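Local structure of 2-Keto-3-deoxy-(6-phospho-)gluconate aldolase (Thermoproteus tenax, 2R94) at residues P6-F11 against A242-V247; H24-T29 against T61-R66; A95-Y100 against F126-P131; Q171-N176 against R189-V194. The protein is an archaeal aldolase of the dihydrodipicolinate synthetase family, built as a TIM barrel and found here as an assembly of four chains. All coordinates share one frame; numbering follows the deposited sequence.

Contact 1: P6-F11 against A242-V247; sequences PVITTF and AVYELV. With PYR (pyruvic acid), chain E.
The Y244 ring has I8 over one face and the backbone of T9 and T10 at its edge. I8 CG2 stands nearly above the ring centre, 4.3 Å from the Y244 centroid and 8° off the ring normal, a CH-pi contact. T9 O lies in the ring plane beyond the edge. There Y244 OH donates to T9 O in a hydrogen bond modelled very short, so its exact length is doubtful. This one side chain therefore meets the loop with both a flat apolar surface and a polar end. I8 CG1 is tucked in over its own backbone, flanked by N and C (chi1 46°), and the chain runs on extended. That carries I8 CD1 to 3.8 Å from Y244 CD1 and 4.1 Å from V247 CG2. I8 CG2 also presses on V243 CG1 at 3.5 Å, tighter than usual for two carbons. In the TIM barrel, residues 6-11 run from the end of the first strand, 2-6, through the loop that follows it, and 242-247 belong to helix 239-251 near the other end of the chain. The contact is buried. P6 closes strand 2-6 beside the bound pyruvic acid, with P6 CB 3.3 Å from its C atom. The side chain of N199 bonds to P6 O and I8 N. T9 OG1 bonds to G43 O, and T10 OG1 to D17 O.

Contact 2: H24-T29 against T61-R66; sequences HVKNIT and TSAARR
V25 packs on both A63 and A64 through one methyl group. V25 CG1 lies 3.8 Å from A63 CB and 3.7 Å from A64 CB. It is trans to the backbone N (chi1 169°), which lets this one methyl touch both alanine CB atoms. T29 CG2 adds a looser touch, 4.3 Å from A64 CB. K26 joins with its aliphatic part. Its chain is extended beyond CG, and K26 CE comes 3.7 Å from A63 CB. In the TIM barrel these are two successive outer helices, 20-29 and 50-63, that flank the second strand, 35-38. V25, T29 and A64 all touch V36 of that strand. A63 ends its helix, and A64 is the first residue to leave helical angles, so the turn itself takes part in the packing. The polar link between the segments is a water. It donates to T29 OG1 at 2.9 Å and also to A63 O, where the modelled distance is rather short. T29 OG1 in turn donates to V25 O at 2.8 Å. With CB–OG1 turned back over the helix (chi1 61°), the hydroxyl reaches that carbonyl, which also takes T29 N. The two donors come from opposite faces of the carbonyl plane. Farther along, R66 forms salt bridges with E2 and E92.

Contact 3: A95-Y100 against F126-P131; sequences ASLPPY and FLYNYP. With PYR (pyruvic acid), chain E.
Y128 CG is trans to its backbone N (chi1 168°) and L97 CG lies beside its own N (chi1 -66°), and the two side chains run side by side. L97 CD2 then rests over one ring face, offset toward the rim, 3.7 Å from the Y128 centroid, a CH-pi contact. The same methyl, L97 CD2, reaches Y130 CB at 4.1 Å. The residues belong to neighbouring parallel strands of the TIM barrel, 93-96 and 125-129, joined as a beta-alpha-beta unit by helix 107-120. S96 N donates to F126 O at 3.1 Å, and Y128 N donates to S96 O at 2.9 Å, from above the carbonyl plane. P98 CD packs against Y128 O at 3.2 Å. Y128 OH bonds to T41 OG1 and stands 3.1 Å from OXT of the bound pyruvic acid. F37 meets the ring edge-to-face. Apolar contacts thus hold the ring, and its polar end is placed beside the ligand carboxylate.

Contact 4: Q171-N176 against R189-V194; sequences QARVYN and RLDGVV
Y175 and V194 touch across the last two strands of the TIM barrel, 173-176 and 192-194, a parallel pair joined by helix 182-187. From the base of the side chain, Y175 CB lies 3.8 Å from V194 CG2, and CG is only slightly farther from the same methyl. Y175 CD1 comes next, 3.3 Å from G192 CA, which sits in the ring plane at the edge. Y175 CE1 is 3.5 Å from G192 N. Glycine has no side chain, so the ring edge can lie directly against its backbone. At the tip, Y175 OH accepts from R173 NE and NH2, a side-on grip with two nitrogens on one oxygen, and also bonds to E2. R173 has its stronger partner in E92, a salt bridge. Between the strands, V194 N donates to N176 O at 3.0 Å, and L190 CD1 touches N176 CB at 3.6 Å. V174 N donates to D191 OD2 at 2.8 Å, almost straight at 179°, meeting the carboxylate on its anti side and 25° out of its plane.

In the fold
Contacts 1, 3 and 4 are buried, while contact 2 lies at the surface between outer helices. Contacts 3 and 4 both pair neighbouring strands of the same barrel. Contact 3 rests on two backbone hydrogen bonds, while contact 4 adds the carboxylate of D191 to a backbone ladder that is partly weak; they touch where F126 packs on Y175. Contact 2 relies on small apolar side chains and a water. Contact 1 sets a strand-end loop against a helix, with a ring as its centre. H24 of contact 2 packs on V7, I8 and V247 of contact 1, and P6 packs on V194 of contact 4. Contacts 1 and 3 approach the bound pyruvic acid from different strands. R66 and R173 bring contacts 2 and 4 together around E92.

Contact 1: P6-F11 against A242-V247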
loop_
_atom_site.group_PDB
_atom_site.type_symbol
_atom_site.label_atom_id
_atom_site.label_comp_id
_atom_site.label_asym_id
_atom_site.label_seq_id
_atom_site.Cartn_x
_atom_site.Cartn_y
_atom_site.Cartn_z
ATOM N N PRO A 6 15.072 1.225 -22.727
ATOM C CA PRO A 6 14.955 -0.146 -22.257
ATOM C C PRO A 6 14.233 -0.810 -23.400
ATOM O O PRO A 6 13.015 -0.718 -23.496
ATOM C CB PRO A 6 14.047 -0.014 -21.060
ATOM C CG PRO A 6 13.123 1.153 -21.453
ATOM C CD PRO A 6 13.960 2.082 -22.256
ATOM N N VAL A 7 15.002 -1.411 -24.304
ATOM C CA VAL A 7 14.530 -1.777 -25.640
ATOM C C VAL A 7 13.644 -2.989 -25.557
ATOM O O VAL A 7 13.785 -3.833 -24.617
ATOM C CB VAL A 7 15.770 -2.001 -26.582
ATOM C CG1 VAL A 7 16.598 -3.192 -26.102
ATOM C CG2 VAL A 7 15.342 -2.117 -28.034
ATOM N N ILE A 8 12.682 -3.073 -26.466
ATOM C CA ILE A 8 11.759 -4.199 -26.462
ATOM C C ILE A 8 12.509 -5.420 -27.010
ATOM O O ILE A 8 13.435 -5.281 -27.815
ATOM C CB ILE A 8 10.521 -3.983 -27.408
ATOM C CG1 ILE A 8 10.965 -3.447 -28.744
ATOM C CG2 ILE A 8 9.513 -2.908 -26.917
ATOM C CD1 ILE A 8 9.795 -3.226 -29.670
ATOM N N THR A 9 12.061 -6.613 -26.613
ATOM C CA THR A 9 12.545 -7.828 -27.158
ATOM C C THR A 9 11.551 -8.274 -28.240
ATOM O O THR A 9 10.364 -8.511 -27.966
ATOM C CB THR A 9 12.593 -8.863 -26.074
ATOM O OG1 THR A 9 13.371 -8.343 -24.974
ATOM C CG2 THR A 9 13.214 -10.107 -26.636
ATOM N N THR A 10 12.028 -8.403 -29.468
ATOM C CA THR A 10 11.115 -8.570 -30.561
ATOM C C THR A 10 10.991 -10.042 -30.970
ATOM O O THR A 10 11.858 -10.582 -31.642
ATOM C CB THR A 10 11.600 -7.769 -31.745
ATOM O OG1 THR A 10 12.948 -8.178 -32.059
ATOM C CG2 THR A 10 11.643 -6.313 -31.408
ATOM N N PHE A 11 9.906 -10.675 -30.576
ATOM C CA PHE A 11 9.604 -12.008 -30.987
ATOM C C PHE A 11 8.903 -11.996 -32.319
ATOM O O PHE A 11 8.190 -11.051 -32.655
ATOM C CB PHE A 11 8.705 -12.659 -29.966
ATOM C CG PHE A 11 9.405 -12.966 -28.667
ATOM C CD1 PHE A 11 10.144 -14.130 -28.529
ATOM C CD2 PHE A 11 9.332 -12.079 -27.597
ATOM C CE1 PHE A 11 10.800 -14.427 -27.336
ATOM C CE2 PHE A 11 9.957 -12.349 -26.407
ATOM C CZ PHE A 11 10.700 -13.544 -26.267
ATOM N N ALA A 242 1.672 -2.927 -25.574
ATOM C CA ALA A 242 1.313 -1.764 -26.415
ATOM C C ALA A 242 2.542 -1.058 -26.950
ATOM O O ALA A 242 2.524 -0.416 -28.018
ATOM C CB ALA A 242 0.439 -0.797 -25.617
ATOM N N VAL A 243 3.618 -1.125 -26.181
ATOM C CA VAL A 243 4.910 -0.602 -26.630
ATOM C C VAL A 243 5.211 -1.031 -28.042
ATOM O O VAL A 243 5.593 -0.175 -28.899
ATOM C CB VAL A 243 6.062 -0.942 -25.669
ATOM C CG1 VAL A 243 7.361 -0.320 -26.147
ATOM C CG2 VAL A 243 5.780 -0.376 -24.305
ATOM N N TYR A 244 4.973 -2.306 -28.348
ATOM C CA TYR A 244 5.272 -2.820 -29.689
ATOM C C TYR A 244 4.436 -2.075 -30.718
ATOM O O TYR A 244 4.970 -1.581 -31.707
ATOM C CB TYR A 244 4.957 -4.292 -29.765
ATOM C CG TYR A 244 5.881 -5.160 -28.877
ATOM C CD1 TYR A 244 6.990 -5.797 -29.438
ATOM C CD2 TYR A 244 5.666 -5.286 -27.506
ATOM C CE1 TYR A 244 7.810 -6.574 -28.699
ATOM C CE2 TYR A 244 6.526 -6.098 -26.697
ATOM C CZ TYR A 244 7.591 -6.759 -27.341
ATOM O OH TYR A 244 8.495 -7.559 -26.661
ATOM N N GLU A 245 3.132 -1.966 -30.471
ATOM C CA GLU A 245 2.244 -1.255 -31.381
ATOM C C GLU A 245 2.561 0.224 -31.564
ATOM O O GLU A 245 2.501 0.708 -32.667
ATOM C CB GLU A 245 0.760 -1.489 -31.062
ATOM C CG GLU A 245 -0.192 -0.795 -32.077
ATOM C CD GLU A 245 -0.090 -1.403 -33.467
ATOM O OE1 GLU A 245 0.335 -2.588 -33.566
ATOM O OE2 GLU A 245 -0.422 -0.700 -34.466
ATOM N N LEU A 246 2.941 0.923 -30.500
ATOM C CA LEU A 246 3.426 2.291 -30.575
ATOM C C LEU A 246 4.667 2.456 -31.426
ATOM O O LEU A 246 4.793 3.450 -32.178
ATOM C CB LEU A 246 3.718 2.820 -29.183
ATOM C CG LEU A 246 2.439 2.930 -28.317
ATOM C CD1 LEU A 246 2.801 3.254 -26.872
ATOM C CD2 LEU A 246 1.417 3.941 -28.855
ATOM N N VAL A 247 5.592 1.507 -31.322
ATOM C CA VAL A 247 6.724 1.491 -32.213
ATOM C C VAL A 247 6.284 1.482 -33.660
ATOM O O VAL A 247 6.742 2.309 -34.433
ATOM C CB VAL A 247 7.728 0.322 -31.892
ATOM C CG1 VAL A 247 8.893 0.339 -32.900
ATOM C CG2 VAL A 247 8.274 0.509 -30.468
HETATM C C PYR E . 12.744 -0.995 -18.205
HETATM O O PYR E . 11.728 -1.162 -18.914
HETATM O OXT PYR E . 13.635 -1.886 -18.128
HETATM C CA PYR E . 12.852 0.170 -17.530
HETATM C CB PYR E . 11.787 1.227 -17.640
#

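Contact 2: H24-T29 against T61-R66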
loop_
_atom_site.group_PDB
_atom_site.type_symbol
_atom_site.label_atom_id
_atom_site.label_comp_id
_atom_site.label_asym_id
_atom_site.label_seq_id
_atom_site.Cartn_x
_atom_site.Cartn_y
_atom_site.Cartn_z
ATOM N N HIS A 24 15.518 -2.099 -35.201
ATOM C CA HIS A 24 14.852 -1.241 -34.218
ATOM C C HIS A 24 15.887 -0.489 -33.442
ATOM O O HIS A 24 15.814 0.723 -33.332
ATOM C CB HIS A 24 13.985 -2.069 -33.286
ATOM C CG HIS A 24 13.349 -1.269 -32.176
ATOM N ND1 HIS A 24 12.595 -0.138 -32.406
ATOM C CD2 HIS A 24 13.330 -1.470 -30.832
ATOM C CE1 HIS A 24 12.169 0.343 -31.249
ATOM N NE2 HIS A 24 12.600 -0.448 -30.280
ATOM N N VAL A 25 16.878 -1.195 -32.909
ATOM C CA VAL A 25 17.973 -0.540 -32.184
ATOM C C VAL A 25 18.669 0.531 -33.032
ATOM O O VAL A 25 19.059 1.609 -32.540
ATOM C CB VAL A 25 19.023 -1.532 -31.664
ATOM C CG1 VAL A 25 20.229 -0.781 -31.184
ATOM C CG2 VAL A 25 18.443 -2.386 -30.537
ATOM N N LYS A 26 18.816 0.258 -34.316
ATOM C CA LYS A 26 19.584 1.164 -35.130
ATOM C C LYS A 26 18.759 2.385 -35.411
ATOM O O LYS A 26 19.280 3.489 -35.451
ATOM C CB LYS A 26 20.040 0.477 -36.424
ATOM C CG LYS A 26 21.288 -0.389 -36.215
ATOM C CD LYS A 26 21.344 -1.568 -37.185
ATOM C CE LYS A 26 22.478 -2.540 -36.786
ATOM N NZ LYS A 26 22.722 -3.535 -37.886
ATOM N N ASN A 27 17.457 2.178 -35.595
ATOM C CA ASN A 27 16.542 3.287 -35.763
ATOM C C ASN A 27 16.564 4.240 -34.572
ATOM O O ASN A 27 16.835 5.433 -34.715
ATOM C CB ASN A 27 15.126 2.790 -35.987
ATOM C CG ASN A 27 14.129 3.945 -36.105
ATOM O OD1 ASN A 27 14.301 4.797 -36.955
ATOM N ND2 ASN A 27 13.081 3.963 -35.254
ATOM N N ILE A 28 16.364 3.701 -33.376
ATOM C CA ILE A 28 16.145 4.560 -32.238
ATOM C C ILE A 28 17.429 5.239 -31.836
ATOM O O ILE A 28 17.411 6.421 -31.475
ATOM C CB ILE A 28 15.421 3.843 -31.066
ATOM C CG1 ILE A 28 16.263 2.739 -30.445
ATOM C CG2 ILE A 28 14.166 3.209 -31.564
ATOM C CD1 ILE A 28 15.520 1.998 -29.331
ATOM N N THR A 29 18.551 4.516 -31.884
ATOM C CA THR A 29 19.863 5.167 -31.638
ATOM C C THR A 29 20.185 6.266 -32.676
ATOM O O THR A 29 20.817 7.278 -32.354
ATOM C CB THR A 29 21.025 4.168 -31.496
ATOM O OG1 THR A 29 21.170 3.423 -32.703
ATOM C CG2 THR A 29 20.788 3.197 -30.338
ATOM N N THR A 61 24.622 -5.619 -28.599
ATOM C CA THR A 61 26.017 -5.140 -28.688
ATOM C C THR A 61 26.490 -5.068 -30.145
ATOM O O THR A 61 27.369 -4.322 -30.461
ATOM C CB THR A 61 27.013 -5.975 -27.871
ATOM O OG1 THR A 61 26.871 -7.347 -28.233
ATOM C CG2 THR A 61 26.739 -5.810 -26.346
ATOM N N SER A 62 25.893 -5.798 -31.057
ATOM C CA SER A 62 26.382 -5.662 -32.393
ATOM C C SER A 62 25.642 -4.542 -33.078
ATOM O O SER A 62 26.136 -3.999 -34.054
ATOM C CB SER A 62 26.241 -6.974 -33.139
ATOM O OG SER A 62 25.058 -7.609 -32.735
ATOM N N ALA A 63 24.475 -4.162 -32.540
ATOM C CA ALA A 63 23.687 -3.048 -33.117
ATOM C C ALA A 63 23.929 -1.702 -32.454
ATOM O O ALA A 63 23.685 -0.656 -33.072
ATOM C CB ALA A 63 22.207 -3.360 -33.141
ATOM N N ALA A 64 24.455 -1.686 -31.230
ATOM C CA ALA A 64 24.722 -0.386 -30.636
ATOM C C ALA A 64 26.034 -0.314 -29.912
ATOM O O ALA A 64 26.478 -1.303 -29.391
ATOM C CB ALA A 64 23.579 0.029 -29.714
ATOM N N ARG A 65 26.611 0.881 -29.858
ATOM C CA ARG A 65 27.884 1.117 -29.197
ATOM C C ARG A 65 27.832 1.149 -27.703
ATOM O O ARG A 65 28.827 0.871 -27.087
ATOM C CB ARG A 65 28.505 2.433 -29.646
ATOM C CG ARG A 65 28.538 2.614 -31.162
ATOM C CD ARG A 65 29.722 1.873 -31.845
ATOM N NE ARG A 65 29.824 2.276 -33.258
ATOM C CZ ARG A 65 30.605 3.259 -33.705
ATOM N NH1 ARG A 65 31.382 3.935 -32.855
ATOM N NH2 ARG A 65 30.610 3.565 -35.001
ATOM N N ARG A 66 26.715 1.546 -27.099
ATOM C CA ARG A 66 26.672 1.569 -25.648
ATOM C C ARG A 66 25.497 0.740 -25.197
ATOM O O ARG A 66 24.348 1.076 -25.497
ATOM C CB ARG A 66 26.537 3.006 -25.138
ATOM C CG ARG A 66 27.605 3.973 -25.720
ATOM C CD ARG A 66 27.448 5.375 -25.171
ATOM N NE ARG A 66 27.513 5.289 -23.728
ATOM C CZ ARG A 66 27.237 6.289 -22.904
ATOM N NH1 ARG A 66 26.834 7.473 -23.395
ATOM N NH2 ARG A 66 27.331 6.105 -21.588
HETATM O O HOH W 1 23.566 1.803 -33.266
#

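Contact 3: A95-Y100 against F126-P131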
loop_
_atom_site.group_PDB
_atom_site.type_symbol
_atom_site.label_atom_id
_atom_site.label_comp_id
_atom_site.label_asym_id
_atom_site.label_seq_id
_atom_site.Cartn_x
_atom_site.Cartn_y
_atom_site.Cartn_z
ATOM N N ALA A 95 23.164 -4.492 -15.222
ATOM C CA ALA A 95 22.261 -3.949 -14.230
ATOM C C ALA A 95 21.533 -5.118 -13.718
ATOM O O ALA A 95 21.393 -6.103 -14.435
ATOM C CB ALA A 95 21.258 -3.042 -14.888
ATOM N N SER A 96 20.944 -4.993 -12.548
ATOM C CA SER A 96 20.084 -6.069 -12.076
ATOM C C SER A 96 18.981 -5.522 -11.178
ATOM O O SER A 96 19.259 -4.725 -10.295
ATOM C CB SER A 96 20.889 -7.104 -11.253
ATOM O OG SER A 96 20.022 -8.201 -10.898
ATOM N N LEU A 97 17.774 -6.013 -11.387
ATOM C CA LEU A 97 16.746 -5.956 -10.410
ATOM C C LEU A 97 17.287 -6.632 -9.169
ATOM O O LEU A 97 18.161 -7.473 -9.259
ATOM C CB LEU A 97 15.534 -6.757 -10.897
ATOM C CG LEU A 97 14.870 -6.125 -12.132
ATOM C CD1 LEU A 97 13.975 -7.185 -12.796
ATOM C CD2 LEU A 97 14.052 -4.989 -11.564
ATOM N N PRO A 98 16.789 -6.219 -8.004
ATOM C CA PRO A 98 16.982 -7.007 -6.810
ATOM C C PRO A 98 16.217 -8.310 -7.037
ATOM O O PRO A 98 15.314 -8.356 -7.881
ATOM C CB PRO A 98 16.257 -6.218 -5.717
ATOM C CG PRO A 98 16.021 -4.841 -6.283
ATOM C CD PRO A 98 15.986 -5.003 -7.791
ATOM N N PRO A 99 16.564 -9.361 -6.277
ATOM C CA PRO A 99 15.778 -10.576 -6.298
ATOM C C PRO A 99 14.320 -10.187 -6.168
ATOM O O PRO A 99 13.957 -9.443 -5.248
ATOM C CB PRO A 99 16.278 -11.331 -5.043
ATOM C CG PRO A 99 17.803 -10.884 -5.043
ATOM C CD PRO A 99 17.722 -9.430 -5.363
ATOM N N TYR A 100 13.493 -10.647 -7.089
ATOM C CA TYR A 100 12.073 -10.318 -7.056
ATOM C C TYR A 100 11.167 -11.526 -6.694
ATOM O O TYR A 100 11.632 -12.605 -6.304
ATOM C CB TYR A 100 11.696 -9.679 -8.390
ATOM C CG TYR A 100 12.196 -10.456 -9.591
ATOM C CD1 TYR A 100 11.369 -11.384 -10.246
ATOM C CD2 TYR A 100 13.487 -10.289 -10.062
ATOM C CE1 TYR A 100 11.809 -12.094 -11.328
ATOM C CE2 TYR A 100 13.943 -11.007 -11.162
ATOM C CZ TYR A 100 13.096 -11.902 -11.791
ATOM O OH TYR A 100 13.541 -12.633 -12.881
ATOM N N PHE A 126 24.958 -1.756 -12.101
ATOM C CA PHE A 126 23.887 -0.824 -11.744
ATOM C C PHE A 126 22.834 -1.546 -10.949
ATOM O O PHE A 126 22.509 -2.695 -11.255
ATOM C CB PHE A 126 23.147 -0.374 -12.983
ATOM C CG PHE A 126 23.838 0.673 -13.779
ATOM C CD1 PHE A 126 25.184 0.617 -14.014
ATOM C CD2 PHE A 126 23.111 1.721 -14.325
ATOM C CE1 PHE A 126 25.801 1.596 -14.769
ATOM C CE2 PHE A 126 23.716 2.699 -15.097
ATOM C CZ PHE A 126 25.057 2.634 -15.335
ATOM N N LEU A 127 22.279 -0.862 -9.952
ATOM C CA LEU A 127 21.125 -1.346 -9.265
ATOM C C LEU A 127 19.967 -0.938 -10.146
ATOM O O LEU A 127 19.948 0.184 -10.603
ATOM C CB LEU A 127 21.015 -0.674 -7.900
ATOM C CG LEU A 127 19.613 -0.728 -7.333
ATOM C CD1 LEU A 127 19.118 -2.156 -7.092
ATOM C CD2 LEU A 127 19.492 0.149 -6.070
ATOM N N TYR A 128 19.045 -1.865 -10.459
ATOM C CA TYR A 128 17.838 -1.494 -11.225
ATOM C C TYR A 128 16.717 -1.610 -10.231
ATOM O O TYR A 128 16.263 -2.690 -9.931
ATOM C CB TYR A 128 17.630 -2.398 -12.451
ATOM C CG TYR A 128 16.278 -2.308 -13.161
ATOM C CD1 TYR A 128 15.356 -1.253 -12.903
ATOM C CD2 TYR A 128 15.935 -3.262 -14.146
ATOM C CE1 TYR A 128 14.111 -1.183 -13.586
ATOM C CE2 TYR A 128 14.749 -3.221 -14.830
ATOM C CZ TYR A 128 13.817 -2.190 -14.555
ATOM O OH TYR A 128 12.619 -2.204 -15.250
ATOM N N ASN A 129 16.353 -0.486 -9.634
ATOM C CA ASN A 129 15.389 -0.485 -8.562
ATOM C C ASN A 129 13.994 -0.255 -9.153
ATOM O O ASN A 129 13.787 0.659 -9.949
ATOM C CB ASN A 129 15.768 0.550 -7.509
ATOM C CG ASN A 129 14.900 0.487 -6.307
ATOM O OD1 ASN A 129 14.210 1.466 -5.990
ATOM N ND2 ASN A 129 14.938 -0.613 -5.589
ATOM N N TYR A 130 13.043 -1.101 -8.767
ATOM C CA TYR A 130 11.724 -0.979 -9.352
ATOM C C TYR A 130 10.675 -1.519 -8.400
ATOM O O TYR A 130 10.150 -2.584 -8.649
ATOM C CB TYR A 130 11.644 -1.779 -10.632
ATOM C CG TYR A 130 10.386 -1.545 -11.427
ATOM C CD1 TYR A 130 9.318 -0.784 -10.920
ATOM C CD2 TYR A 130 10.272 -2.063 -12.685
ATOM C CE1 TYR A 130 8.148 -0.564 -11.692
ATOM C CE2 TYR A 130 9.141 -1.863 -13.451
ATOM C CZ TYR A 130 8.087 -1.133 -12.951
ATOM O OH TYR A 130 7.014 -0.959 -13.788
ATOM N N PRO A 131 10.385 -0.793 -7.307
ATOM C CA PRO A 131 9.647 -1.362 -6.178
ATOM C C PRO A 131 8.283 -1.921 -6.508
ATOM O O PRO A 131 7.897 -2.940 -5.915
ATOM C CB PRO A 131 9.559 -0.210 -5.189
ATOM C CG PRO A 131 10.734 0.697 -5.576
ATOM C CD PRO A 131 10.803 0.599 -7.063
HETATM C C PYR E . 12.744 -0.995 -18.205
HETATM O O PYR E . 11.728 -1.162 -18.914
HETATM O OXT PYR E . 13.635 -1.886 -18.128
HETATM C CA PYR E . 12.852 0.170 -17.530
HETATM C CB PYR E . 11.787 1.227 -17.640
#

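Contact 4: Q171-N176 against R189-V194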
loop_
_atom_site.group_PDB
_atom_site.type_symbol
_atom_site.label_atom_id
_atom_site.label_comp_id
_atom_site.label_asym_id
_atom_site.label_seq_id
_atom_site.Cartn_x
_atom_site.Cartn_y
_atom_site.Cartn_z
ATOM N N GLN A 171 29.246 9.444 -7.005
ATOM C CA GLN A 171 29.945 9.007 -8.210
ATOM C C GLN A 171 29.112 8.114 -9.152
ATOM O O GLN A 171 29.483 7.933 -10.304
ATOM C CB GLN A 171 31.226 8.250 -7.816
ATOM C CG GLN A 171 32.077 8.951 -6.744
ATOM C CD GLN A 171 32.334 10.412 -7.121
ATOM O OE1 GLN A 171 32.321 10.775 -8.323
ATOM N NE2 GLN A 171 32.528 11.273 -6.099
ATOM N N ALA A 172 28.016 7.540 -8.659
ATOM C CA ALA A 172 27.179 6.633 -9.479
ATOM C C ALA A 172 26.494 7.386 -10.632
ATOM O O ALA A 172 26.164 8.553 -10.476
ATOM C CB ALA A 172 26.140 5.963 -8.591
ATOM N N ARG A 173 26.300 6.760 -11.791
ATOM C CA ARG A 173 25.362 7.330 -12.788
ATOM C C ARG A 173 23.916 7.007 -12.357
ATOM O O ARG A 173 23.565 5.828 -12.211
ATOM C CB ARG A 173 25.631 6.805 -14.209
ATOM C CG ARG A 173 26.827 7.457 -14.960
ATOM C CD ARG A 173 27.501 6.454 -15.934
ATOM N NE ARG A 173 26.647 6.008 -17.062
ATOM C CZ ARG A 173 26.775 4.844 -17.737
ATOM N NH1 ARG A 173 27.704 3.925 -17.396
ATOM N NH2 ARG A 173 25.948 4.579 -18.746
ATOM N N VAL A 174 23.093 8.043 -12.141
ATOM C CA VAL A 174 21.728 7.860 -11.635
ATOM C C VAL A 174 20.669 8.246 -12.679
ATOM O O VAL A 174 20.736 9.312 -13.309
ATOM C CB VAL A 174 21.473 8.560 -10.306
ATOM C CG1 VAL A 174 20.057 8.277 -9.873
ATOM C CG2 VAL A 174 22.386 8.035 -9.200
ATOM N N TYR A 175 19.736 7.334 -12.913
ATOM C CA TYR A 175 18.734 7.504 -13.953
ATOM C C TYR A 175 17.383 7.278 -13.347
ATOM O O TYR A 175 17.208 6.411 -12.473
ATOM C CB TYR A 175 18.881 6.425 -15.027
ATOM C CG TYR A 175 20.159 6.476 -15.783
ATOM C CD1 TYR A 175 20.428 7.500 -16.676
ATOM C CD2 TYR A 175 21.108 5.551 -15.576
ATOM C CE1 TYR A 175 21.605 7.582 -17.339
ATOM C CE2 TYR A 175 22.304 5.615 -16.255
ATOM C CZ TYR A 175 22.538 6.628 -17.133
ATOM O OH TYR A 175 23.729 6.632 -17.813
ATOM N N ASN A 176 16.405 8.001 -13.841
ATOM C CA ASN A 176 15.051 7.699 -13.458
ATOM C C ASN A 176 14.386 6.885 -14.536
ATOM O O ASN A 176 14.501 7.181 -15.749
ATOM C CB ASN A 176 14.231 8.971 -13.119
ATOM C CG ASN A 176 12.852 8.630 -12.659
ATOM O OD1 ASN A 176 11.944 8.570 -13.472
ATOM N ND2 ASN A 176 12.688 8.328 -11.352
ATOM N N ARG A 189 18.692 17.490 -13.380
ATOM C CA ARG A 189 20.006 16.984 -13.829
ATOM C C ARG A 189 20.419 15.654 -13.209
ATOM O O ARG A 189 21.468 15.538 -12.575
ATOM C CB ARG A 189 21.092 18.050 -13.658
ATOM C CG ARG A 189 20.751 19.279 -14.457
ATOM C CD ARG A 189 21.894 20.208 -14.651
ATOM N NE ARG A 189 21.479 21.280 -15.572
ATOM C CZ ARG A 189 22.093 22.476 -15.706
ATOM N NH1 ARG A 189 23.196 22.770 -14.971
ATOM N NH2 ARG A 189 21.596 23.382 -16.580
ATOM N N LEU A 190 19.552 14.662 -13.346
ATOM C CA LEU A 190 19.954 13.299 -13.128
ATOM C C LEU A 190 20.871 13.028 -14.322
ATOM O O LEU A 190 20.941 13.836 -15.305
ATOM C CB LEU A 190 18.735 12.383 -13.188
ATOM C CG LEU A 190 17.778 12.442 -11.999
ATOM C CD1 LEU A 190 16.688 11.422 -12.173
ATOM C CD2 LEU A 190 18.535 12.233 -10.711
ATOM N N ASP A 191 21.566 11.903 -14.278
ATOM C CA ASP A 191 22.431 11.511 -15.403
ATOM C C ASP A 191 21.680 11.161 -16.656
ATOM O O ASP A 191 22.214 11.275 -17.741
ATOM C CB ASP A 191 23.382 10.421 -14.945
ATOM C CG ASP A 191 24.259 10.925 -13.864
ATOM O OD1 ASP A 191 25.114 11.758 -14.213
ATOM O OD2 ASP A 191 24.033 10.633 -12.678
ATOM N N GLY A 192 20.411 10.804 -16.549
ATOM C CA GLY A 192 19.697 10.524 -17.766
ATOM C C GLY A 192 18.344 9.945 -17.452
ATOM O O GLY A 192 17.920 9.906 -16.300
ATOM N N VAL A 193 17.662 9.466 -18.470
ATOM C CA VAL A 193 16.440 8.761 -18.228
ATOM C C VAL A 193 16.519 7.427 -18.923
ATOM O O VAL A 193 17.108 7.333 -19.985
ATOM C CB VAL A 193 15.220 9.564 -18.780
ATOM C CG1 VAL A 193 15.095 10.915 -18.015
ATOM C CG2 VAL A 193 15.394 9.848 -20.300
ATOM N N VAL A 194 15.925 6.399 -18.318
ATOM C CA VAL A 194 15.643 5.146 -19.022
ATOM C C VAL A 194 14.122 5.071 -19.227
ATOM O O VAL A 194 13.392 4.736 -18.323
ATOM C CB VAL A 194 16.125 3.908 -18.204
ATOM C CG1 VAL A 194 16.010 2.636 -19.039
ATOM C CG2 VAL A 194 17.590 4.092 -17.709
#